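Local coordinates for particle-associated glycoside hydrolase (Acinetobacter phage Fri1, PDB 6C72), which probably degrades the capsular polysaccharide of Acinetobacter baumannii as a trimeric phage tailspike, opening the way for virus entry, at residues 89-92 with 93-96. Residues are numbered along the deposited sequence; the frame is centred on the assembly and turned at random.
Sequences VLHA and TQAG. With ZN (zinc ion), chain E; ZN (zinc ion), chain F.
Thr93 stands next to His91 at a 3-10 turn that ends strand 89-91, the first strand of the parallel beta-helix characteristic of phage tailspikes, paired with strand 126-129. Its OG1, lodged between its own backbone N and carbonyl carbon (chi1 53°), meets His91 CB at 3.6 Å and lies on the side of the zinc ion bound by His91 ND1; the short, branched threonine side chain suits this close quarter. The Thr93 backbone N donates to a water that also binds this zinc ion, which His91 ND1 holds at 2.4 Å. A second zinc ion sits 2.0 Å from His91 NE2, so the imidazole bridges two metals through both ring nitrogens.

Gln94 folds back on the strand end. Its backbone N donates to His91 O over 2.7 Å, starting the 3-10 turn, while its side chain, extended beyond CG, carries OE1 back to the strand. There His91 N donates to Gln94 OE1 over 3.2 Å, bent at 147°, from above the carbonyl plane. OE1 also approaches the edge of the imidazole, whose plane stands 76° from the amide. Glutamine suits the place because its other end, NE2, donates to Gly52 O, tying the turn to the loop before strand 54-58, in the N-terminal sheet region. The side chain runs past Leu90 in the opposite direction, with Leu90 CD1 3.6 Å from Gln94 OE1; Leu90 is itself set against Cys116 and Met120 of helix 110-122.

Ala95 continues the 3-10 pattern, its N bonded to Ala92 O at 2.9 Å, and its small methyl fits against Ile112 and Cys116 of that helix. Gly96 has a positive phi, which a residue without a side chain adopts easily, and makes the last bond of the turn, from its N to Thr93 O at 3.0 Å.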
ATOM      1  N   VAL A  89     -15.761  18.116  26.310  1.00 33.24           N
ATOM      2  CA  VAL A  89     -15.606  16.893  27.093  1.00 32.22           C
ATOM      3  C   VAL A  89     -16.609  16.940  28.237  1.00 31.07           C
ATOM      4  O   VAL A  89     -16.592  17.873  29.045  1.00 32.00           O
ATOM      5  CB  VAL A  89     -14.176  16.718  27.649  1.00 34.28           C
ATOM      6  CG1 VAL A  89     -14.079  15.434  28.466  1.00 33.82           C
ATOM      7  CG2 VAL A  89     -13.145  16.703  26.533  1.00 35.83           C
ATOM      8  N   LEU A  90     -17.502  15.962  28.283  1.00 35.37           N
ATOM      9  CA  LEU A  90     -18.426  15.789  29.392  1.00 34.37           C
ATOM     10  C   LEU A  90     -18.005  14.573  30.209  1.00 32.26           C
ATOM     11  O   LEU A  90     -17.934  13.460  29.674  1.00 31.50           O
ATOM     12  CB  LEU A  90     -19.850  15.626  28.880  1.00 34.63           C
ATOM     13  CG  LEU A  90     -20.881  15.156  29.899  1.00 33.10           C
ATOM     14  CD1 LEU A  90     -21.041  16.148  31.043  1.00 34.01           C
ATOM     15  CD2 LEU A  90     -22.188  14.962  29.174  1.00 32.87           C
ATOM     16  N   HIS A  91     -17.719  14.781  31.493  1.00 39.21           N
ATOM     17  CA  HIS A  91     -17.456  13.662  32.390  1.00 37.80           C
ATOM     18  C   HIS A  91     -18.791  13.060  32.815  1.00 37.05           C
ATOM     19  O   HIS A  91     -19.660  13.775  33.321  1.00 37.27           O
ATOM     20  CB  HIS A  91     -16.644  14.116  33.603  1.00 37.66           C
ATOM     21  CG  HIS A  91     -15.244  14.524  33.269  1.00 38.20           C
ATOM     22  ND1 HIS A  91     -14.142  13.780  33.638  1.00 38.57           N
ATOM     23  CD2 HIS A  91     -14.764  15.590  32.585  1.00 39.16           C
ATOM     24  CE1 HIS A  91     -13.045  14.367  33.190  1.00 39.90           C
ATOM     25  NE2 HIS A  91     -13.395  15.464  32.544  1.00 39.31           N
ATOM     26  N   ALA A  92     -18.976  11.761  32.575  1.00 38.95           N
ATOM     27  CA  ALA A  92     -20.235  11.121  32.932  1.00 38.64           C
ATOM     28  C   ALA A  92     -20.533  11.265  34.422  1.00 38.24           C
ATOM     29  O   ALA A  92     -21.707  11.283  34.823  1.00 38.39           O
ATOM     30  CB  ALA A  92     -20.218   9.654  32.522  1.00 38.83           C
ATOM     31  N   THR A  93     -19.495  11.375  35.260  1.00 33.58           N
ATOM     32  CA  THR A  93     -19.744  11.640  36.673  1.00 35.35           C
ATOM     33  C   THR A  93     -20.525  12.934  36.878  1.00 34.06           C
ATOM     34  O   THR A  93     -21.228  13.081  37.889  1.00 35.00           O
ATOM     35  CB  THR A  93     -18.427  11.696  37.442  1.00 38.16           C
ATOM     36  OG1 THR A  93     -17.550  12.631  36.805  1.00 37.59           O
ATOM     37  CG2 THR A  93     -17.772  10.317  37.525  1.00 40.39           C
ATOM     38  N   GLN A  94     -20.429  13.878  35.946  1.00 32.43           N
ATOM     39  CA  GLN A  94     -21.177  15.123  36.070  1.00 33.44           C
ATOM     40  C   GLN A  94     -22.658  14.959  35.739  1.00 33.96           C
ATOM     41  O   GLN A  94     -23.406  15.945  35.809  1.00 35.30           O
ATOM     42  CB  GLN A  94     -20.541  16.206  35.187  1.00 34.75           C
ATOM     43  CG  GLN A  94     -19.099  16.536  35.599  1.00 34.58           C
ATOM     44  CD  GLN A  94     -18.370  17.427  34.602  1.00 35.87           C
ATOM     45  OE1 GLN A  94     -18.465  17.236  33.388  1.00 36.44           O
ATOM     46  NE2 GLN A  94     -17.634  18.401  35.112  1.00 36.56           N
ATOM     47  N   ALA A  95     -23.095  13.750  35.371  1.00 38.78           N
ATOM     48  CA  ALA A  95     -24.509  13.407  35.289  1.00 39.63           C
ATOM     49  C   ALA A  95     -24.934  12.464  36.401  1.00 39.33           C
ATOM     50  O   ALA A  95     -26.056  11.951  36.375  1.00 40.49           O
ATOM     51  CB  ALA A  95     -24.837  12.779  33.936  1.00 40.13           C
ATOM     52  N   GLY A  96     -24.064  12.211  37.369  1.00 37.19           N
ATOM     53  CA  GLY A  96     -24.391  11.364  38.489  1.00 38.38           C
ATOM     54  C   GLY A  96     -23.847   9.957  38.411  1.00 37.32           C
ATOM     55  O   GLY A  96     -24.103   9.170  39.325  1.00 38.35           O
TER
HETATM   56 ZN    ZN E 802     -14.352  11.955  35.155  1.00 76.53          ZN
HETATM   57 ZN    ZN F 803     -11.729  16.299  31.726  1.00 66.49          ZN
HETATM   58  O   HOH W   1     -16.443  10.752  34.214  1.00 18.23           O
HETATM   59  O   HOH W   2     -10.903  17.202  33.168  1.00 31.53           O
HETATM   60  O   HOH W   3     -10.636  14.630  30.276  1.00 25.78           O